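Local coordinates for putative cell adhesion protein (PDB 3LIU), which probably serves as a fimbrilin of the FimA/Mfa1 family, a subunit that assembles into cell-adhesion pili on a gut bacterium, at residues S117-T122 with Y283-T288; S350-Y353 with K359-I362. All blocks are in the same frame, centred on the assembly; numbering follows the deposited sequence.

Contact 1: S117-T122 with Y283-T288; sequences SDETLT and YVYENT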
loop_
_atom_site.group_PDB
_atom_site.type_symbol
_atom_site.label_atom_id
_atom_site.label_comp_id
_atom_site.label_asym_id
_atom_site.label_seq_id
_atom_site.Cartn_x
_atom_site.Cartn_y
_atom_site.Cartn_z
ATOM N N SER A 117 10.397 -0.873 1.991
ATOM C CA SER A 117 11.494 -1.211 1.138
ATOM C C SER A 117 11.601 -2.721 0.854
ATOM O O SER A 117 12.295 -3.089 -0.102
ATOM C CB SER A 117 12.831 -0.653 1.726
ATOM O OG SER A 117 13.101 -1.274 2.972
ATOM N N ASP A 118 10.941 -3.575 1.660
ATOM C CA ASP A 118 10.810 -4.980 1.340
ATOM C C ASP A 118 9.749 -5.298 0.308
ATOM O O ASP A 118 9.718 -6.437 -0.147
ATOM C CB ASP A 118 10.450 -5.833 2.561
ATOM C CG ASP A 118 11.544 -5.848 3.623
ATOM O OD1 ASP A 118 12.702 -5.738 3.257
ATOM O OD2 ASP A 118 11.225 -5.977 4.801
ATOM N N GLU A 119 8.874 -4.355 -0.054
ATOM C CA GLU A 119 7.711 -4.716 -0.918
ATOM C C GLU A 119 8.026 -4.704 -2.417
ATOM O O GLU A 119 7.739 -3.747 -3.119
ATOM C CB GLU A 119 6.505 -3.828 -0.617
ATOM C CG GLU A 119 6.093 -3.815 0.847
ATOM C CD GLU A 119 5.488 -5.143 1.335
ATOM O OE1 GLU A 119 5.315 -6.116 0.541
ATOM O OE2 GLU A 119 5.221 -5.220 2.548
ATOM N N THR A 120 8.618 -5.788 -2.879
ATOM C CA THR A 120 8.913 -6.015 -4.297
ATOM C C THR A 120 8.145 -7.214 -4.846
ATOM O O THR A 120 7.701 -8.097 -4.100
ATOM C CB THR A 120 10.400 -6.303 -4.488
ATOM O OG1 THR A 120 10.705 -7.521 -3.801
ATOM C CG2 THR A 120 11.262 -5.137 -3.902
ATOM N N LEU A 121 8.002 -7.258 -6.163
ATOM C CA LEU A 121 7.376 -8.391 -6.790
ATOM C C LEU A 121 8.270 -9.600 -6.586
ATOM O O LEU A 121 7.788 -10.676 -6.479
ATOM C CB LEU A 121 7.044 -8.133 -8.264
ATOM C CG LEU A 121 6.079 -6.994 -8.547
ATOM C CD1 LEU A 121 5.778 -6.931 -10.047
ATOM C CD2 LEU A 121 4.792 -7.140 -7.705
ATOM N N THR A 122 9.571 -9.429 -6.445
ATOM C CA THR A 122 10.415 -10.609 -6.129
ATOM C C THR A 122 10.123 -11.253 -4.794
ATOM O O THR A 122 9.997 -12.459 -4.731
ATOM C CB THR A 122 11.902 -10.317 -6.244
ATOM O OG1 THR A 122 12.143 -9.780 -7.539
ATOM C CG2 THR A 122 12.707 -11.603 -6.087
ATOM N N TYR A 283 4.076 1.394 -5.130
ATOM C CA TYR A 283 3.510 0.727 -3.997
ATOM C C TYR A 283 3.847 1.474 -2.714
ATOM O O TYR A 283 5.009 1.831 -2.461
ATOM C CB TYR A 283 4.029 -0.717 -3.886
ATOM C CG TYR A 283 3.815 -1.596 -5.080
ATOM C CD1 TYR A 283 2.607 -1.552 -5.806
ATOM C CD2 TYR A 283 4.800 -2.485 -5.499
ATOM C CE1 TYR A 283 2.418 -2.341 -6.936
ATOM C CE2 TYR A 283 4.597 -3.306 -6.595
ATOM C CZ TYR A 283 3.405 -3.239 -7.299
ATOM O OH TYR A 283 3.207 -4.031 -8.408
ATOM N N VAL A 284 2.818 1.663 -1.886
ATOM C CA VAL A 284 2.949 2.468 -0.680
ATOM C C VAL A 284 2.096 1.792 0.379
ATOM O O VAL A 284 1.213 0.975 0.045
ATOM C CB VAL A 284 2.462 3.965 -0.897
ATOM C CG1 VAL A 284 3.298 4.686 -1.912
ATOM C CG2 VAL A 284 0.997 4.021 -1.310
ATOM N N TYR A 285 2.333 2.121 1.645
ATOM C CA TYR A 285 1.454 1.655 2.724
ATOM C C TYR A 285 0.338 2.697 2.948
ATOM O O TYR A 285 0.350 3.810 2.366
ATOM C CB TYR A 285 2.234 1.383 4.032
ATOM C CG TYR A 285 3.196 0.191 4.032
ATOM C CD1 TYR A 285 2.871 -1.006 3.409
ATOM C CD2 TYR A 285 4.410 0.257 4.709
ATOM C CE1 TYR A 285 3.713 -2.085 3.427
ATOM C CE2 TYR A 285 5.284 -0.862 4.742
ATOM C CZ TYR A 285 4.933 -1.999 4.098
ATOM O OH TYR A 285 5.751 -3.099 4.053
ATOM N N GLU A 286 -0.588 2.361 3.838
ATOM C CA GLU A 286 -1.686 3.274 4.140
ATOM C C GLU A 286 -1.178 4.566 4.730
ATOM O O GLU A 286 -0.222 4.594 5.513
ATOM C CB GLU A 286 -2.706 2.660 5.110
ATOM C CG GLU A 286 -3.394 1.407 4.582
ATOM C CD GLU A 286 -4.662 1.041 5.348
ATOM O OE1 GLU A 286 -4.643 1.127 6.597
ATOM O OE2 GLU A 286 -5.646 0.595 4.691
ATOM N N ASN A 287 -1.822 5.636 4.306
ATOM C CA ASN A 287 -1.675 6.945 4.883
ATOM C C ASN A 287 -2.976 7.748 4.689
ATOM O O ASN A 287 -3.331 8.131 3.561
ATOM C CB ASN A 287 -0.514 7.686 4.249
ATOM C CG ASN A 287 -0.269 9.042 4.909
ATOM O OD1 ASN A 287 -0.955 9.386 5.860
ATOM N ND2 ASN A 287 0.668 9.829 4.372
ATOM N N THR A 288 -3.708 7.907 5.767
ATOM C CA THR A 288 -4.906 8.736 5.802
ATOM C C THR A 288 -4.712 9.887 6.737
ATOM O O THR A 288 -5.380 10.903 6.613
ATOM C CB THR A 288 -6.164 7.945 6.240
ATOM O OG1 THR A 288 -6.047 7.562 7.612
ATOM C CG2 THR A 288 -6.313 6.700 5.354
#
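Tyr285 meets Glu119 at the rim of its ring: carboxylate oxygen OE2 lies in the ring plane, beside the hydroxyl, while the carboxylate itself is turned 82° from that plane. Tyr283 also presents a ring edge, with Glu119 O near its plane, 4.0 Å from CD2. Leu121 comes to the same phenol obliquely, its CD2 methyl 3.6 Å from Tyr283 OH and 4.0 Å from Tyr283 CE2, the two side chains crossing at about a right angle. Between Tyr285 and Glu119 the phenol is the donor, with Tyr285 OH 2.7 Å from Glu119 OE2, on the anti lone pair, the one facing away from OE1. Chi1 of Glu119 (-54°) sets CG 3.3 Å from Tyr285 OH, and a bend at chi2 (-69°) then directs the carboxylate so that OE2 reaches the phenol oxygen. The phenol-carboxylate bond ties the loop after strand 113-115 to segment 283-288. Glu119 OE2 is also hydrogen-bonded to Thr126 OG1, its strongest polar partner, and Lys123 forms a salt bridge with OE1. A buried carboxylate thus has both oxygens engaged, and the lysine together with two hydroxyl groups would be expected to stabilise its ionised form.

Contact 2: S350-Y353 with K359-I362; sequences SKFY and KYEI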
loop_
_atom_site.group_PDB
_atom_site.type_symbol
_atom_site.label_atom_id
_atom_site.label_comp_id
_atom_site.label_asym_id
_atom_site.label_seq_id
_atom_site.Cartn_x
_atom_site.Cartn_y
_atom_site.Cartn_z
ATOM N N SER A 350 -14.646 12.068 -0.273
ATOM C CA SER A 350 -13.671 13.069 0.108
ATOM C C SER A 350 -12.860 12.472 1.262
ATOM O O SER A 350 -13.345 11.657 2.037
ATOM C CB SER A 350 -14.351 14.374 0.543
ATOM O OG SER A 350 -14.925 14.150 1.817
ATOM N N LYS A 351 -11.610 12.873 1.342
ATOM C CA LYS A 351 -10.717 12.445 2.414
ATOM C C LYS A 351 -10.533 10.934 2.483
ATOM O O LYS A 351 -10.318 10.406 3.538
ATOM C CB LYS A 351 -11.171 13.037 3.756
ATOM C CG LYS A 351 -11.117 14.575 3.774
ATOM C CD LYS A 351 -11.712 15.179 5.029
ATOM C CE LYS A 351 -11.982 16.685 4.880
ATOM N NZ LYS A 351 -10.778 17.454 4.390
ATOM N N PHE A 352 -10.594 10.253 1.344
ATOM C CA PHE A 352 -10.325 8.817 1.268
ATOM C C PHE A 352 -8.821 8.552 1.495
ATOM O O PHE A 352 -8.431 7.566 2.141
ATOM C CB PHE A 352 -10.738 8.311 -0.124
ATOM C CG PHE A 352 -10.914 6.845 -0.207
ATOM C CD1 PHE A 352 -12.110 6.251 0.217
ATOM C CD2 PHE A 352 -9.905 6.049 -0.726
ATOM C CE1 PHE A 352 -12.266 4.871 0.150
ATOM C CE2 PHE A 352 -10.045 4.690 -0.817
ATOM C CZ PHE A 352 -11.226 4.083 -0.377
ATOM N N TYR A 353 -7.986 9.394 0.888
ATOM C CA TYR A 353 -6.538 9.243 0.963
ATOM C C TYR A 353 -6.094 7.818 0.547
ATOM O O TYR A 353 -6.667 7.245 -0.385
ATOM C CB TYR A 353 -6.020 9.730 2.351
ATOM C CG TYR A 353 -6.313 11.205 2.565
ATOM C CD1 TYR A 353 -5.774 12.155 1.711
ATOM C CD2 TYR A 353 -7.130 11.648 3.599
ATOM C CE1 TYR A 353 -6.035 13.499 1.876
ATOM C CE2 TYR A 353 -7.398 13.004 3.769
ATOM C CZ TYR A 353 -6.839 13.913 2.893
ATOM O OH TYR A 353 -7.068 15.253 3.010
ATOM N N LYS A 359 -6.157 0.340 -6.181
ATOM C CA LYS A 359 -5.355 0.931 -7.212
ATOM C C LYS A 359 -5.898 2.334 -7.407
ATOM O O LYS A 359 -7.113 2.526 -7.530
ATOM C CB LYS A 359 -5.499 0.181 -8.509
ATOM C CG LYS A 359 -4.858 -1.157 -8.529
ATOM C CD LYS A 359 -4.514 -1.507 -9.955
ATOM C CE LYS A 359 -3.738 -2.762 -10.011
ATOM N NZ LYS A 359 -3.015 -2.926 -11.301
ATOM N N TYR A 360 -4.985 3.297 -7.401
ATOM C CA TYR A 360 -5.268 4.699 -7.608
ATOM C C TYR A 360 -4.771 5.071 -9.004
ATOM O O TYR A 360 -3.577 4.867 -9.335
ATOM C CB TYR A 360 -4.556 5.532 -6.545
ATOM C CG TYR A 360 -5.126 5.363 -5.191
ATOM C CD1 TYR A 360 -4.827 4.241 -4.429
ATOM C CD2 TYR A 360 -5.961 6.323 -4.636
ATOM C CE1 TYR A 360 -5.361 4.080 -3.153
ATOM C CE2 TYR A 360 -6.495 6.166 -3.371
ATOM C CZ TYR A 360 -6.225 5.045 -2.644
ATOM O OH TYR A 360 -6.780 4.902 -1.387
ATOM N N GLU A 361 -5.694 5.531 -9.843
ATOM C CA GLU A 361 -5.385 5.950 -11.212
ATOM C C GLU A 361 -5.632 7.434 -11.302
ATOM O O GLU A 361 -6.783 7.888 -11.194
ATOM C CB GLU A 361 -6.268 5.213 -12.214
ATOM C CG GLU A 361 -6.134 3.713 -12.166
ATOM C CD GLU A 361 -4.799 3.222 -12.690
ATOM O OE1 GLU A 361 -4.107 3.996 -13.393
ATOM O OE2 GLU A 361 -4.447 2.063 -12.397
ATOM N N ILE A 362 -4.537 8.207 -11.439
ATOM C CA ILE A 362 -4.562 9.685 -11.397
ATOM C C ILE A 362 -4.419 10.259 -12.819
ATOM O O ILE A 362 -3.490 9.911 -13.545
ATOM C CB ILE A 362 -3.429 10.219 -10.470
ATOM C CG1 ILE A 362 -3.618 9.629 -9.054
ATOM C CG2 ILE A 362 -3.386 11.758 -10.475
ATOM C CD1 ILE A 362 -2.600 9.988 -8.064
#
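Tyr360 reaches across to the loop 350-353 with its phenol oxygen, which donates a hydrogen bond to the backbone carbonyl of Tyr353, with Tyr360 OH 2.6 Å from Tyr353 O. The donor lies in the carbonyl plane, on a lone pair, with a C=O...O angle of 138°. Beside this bond stands Phe352, whose ring turns its edge to the hydroxyl; Phe352 CE2 is 3.3 Å from Tyr360 OH. The two side chains cross obliquely, and their apolar contact is slight, with Phe352 CE2 4.2 Å from Tyr360 CZ. The CD2/CE2 edge of Phe352 is brought alongside the Tyr360 hydroxyl by a chi1 of -162°, which sets CG anti to the backbone N. Tyr353 takes part through its carbonyl; its ring stacks on His306.

Further out, Gln355 serves both sides: its backbone N is hydrogen-bonded to Tyr360 OH, and its side-chain NE2 to Phe352 O. The Phe352 ring is set edge-to-face with Tyr358 and touches Val341, Ile343 and Val389. Tyr360 is fixed at its base by backbone bonds from strand 358-366 to Ser177 and Ala179 of strand 172-185, while its side chain packs on Ala176, Val387 and Val389.

The connection leading from strand 347-350 into strand 358-366 is therefore fastened back onto the strand it enters. A phenylalanine in place of Tyr360 would probably leave the Tyr353 carbonyl and the Gln355 amide without this mate, and so the loop less firmly held. One hydroxyl, giving its proton to a carbonyl and bonded also to an amide N, satisfies backbone polar groups within a largely apolar setting.

How the contacts relate
Contacts 1 and 2 follow one another along the chain, the first closing before the second opens, and their centres lie about 16 Å apart. They nevertheless touch: Asn287 O is 3.4 Å from Tyr353 CB, and Thr288 O is 3.6 Å from Tyr353 CD2, both plain packing. A backbone hydrogen bond between Asn287 and Val354 further joins the two regions. Strand 172-185 is the common neighbour, pairing antiparallel with strand 282-284 and parallel with strand 358-366. Both contacts illustrate one principle: in each, a tyrosine hydroxyl holds a loop, one through a carboxylate and the other through a backbone carbonyl.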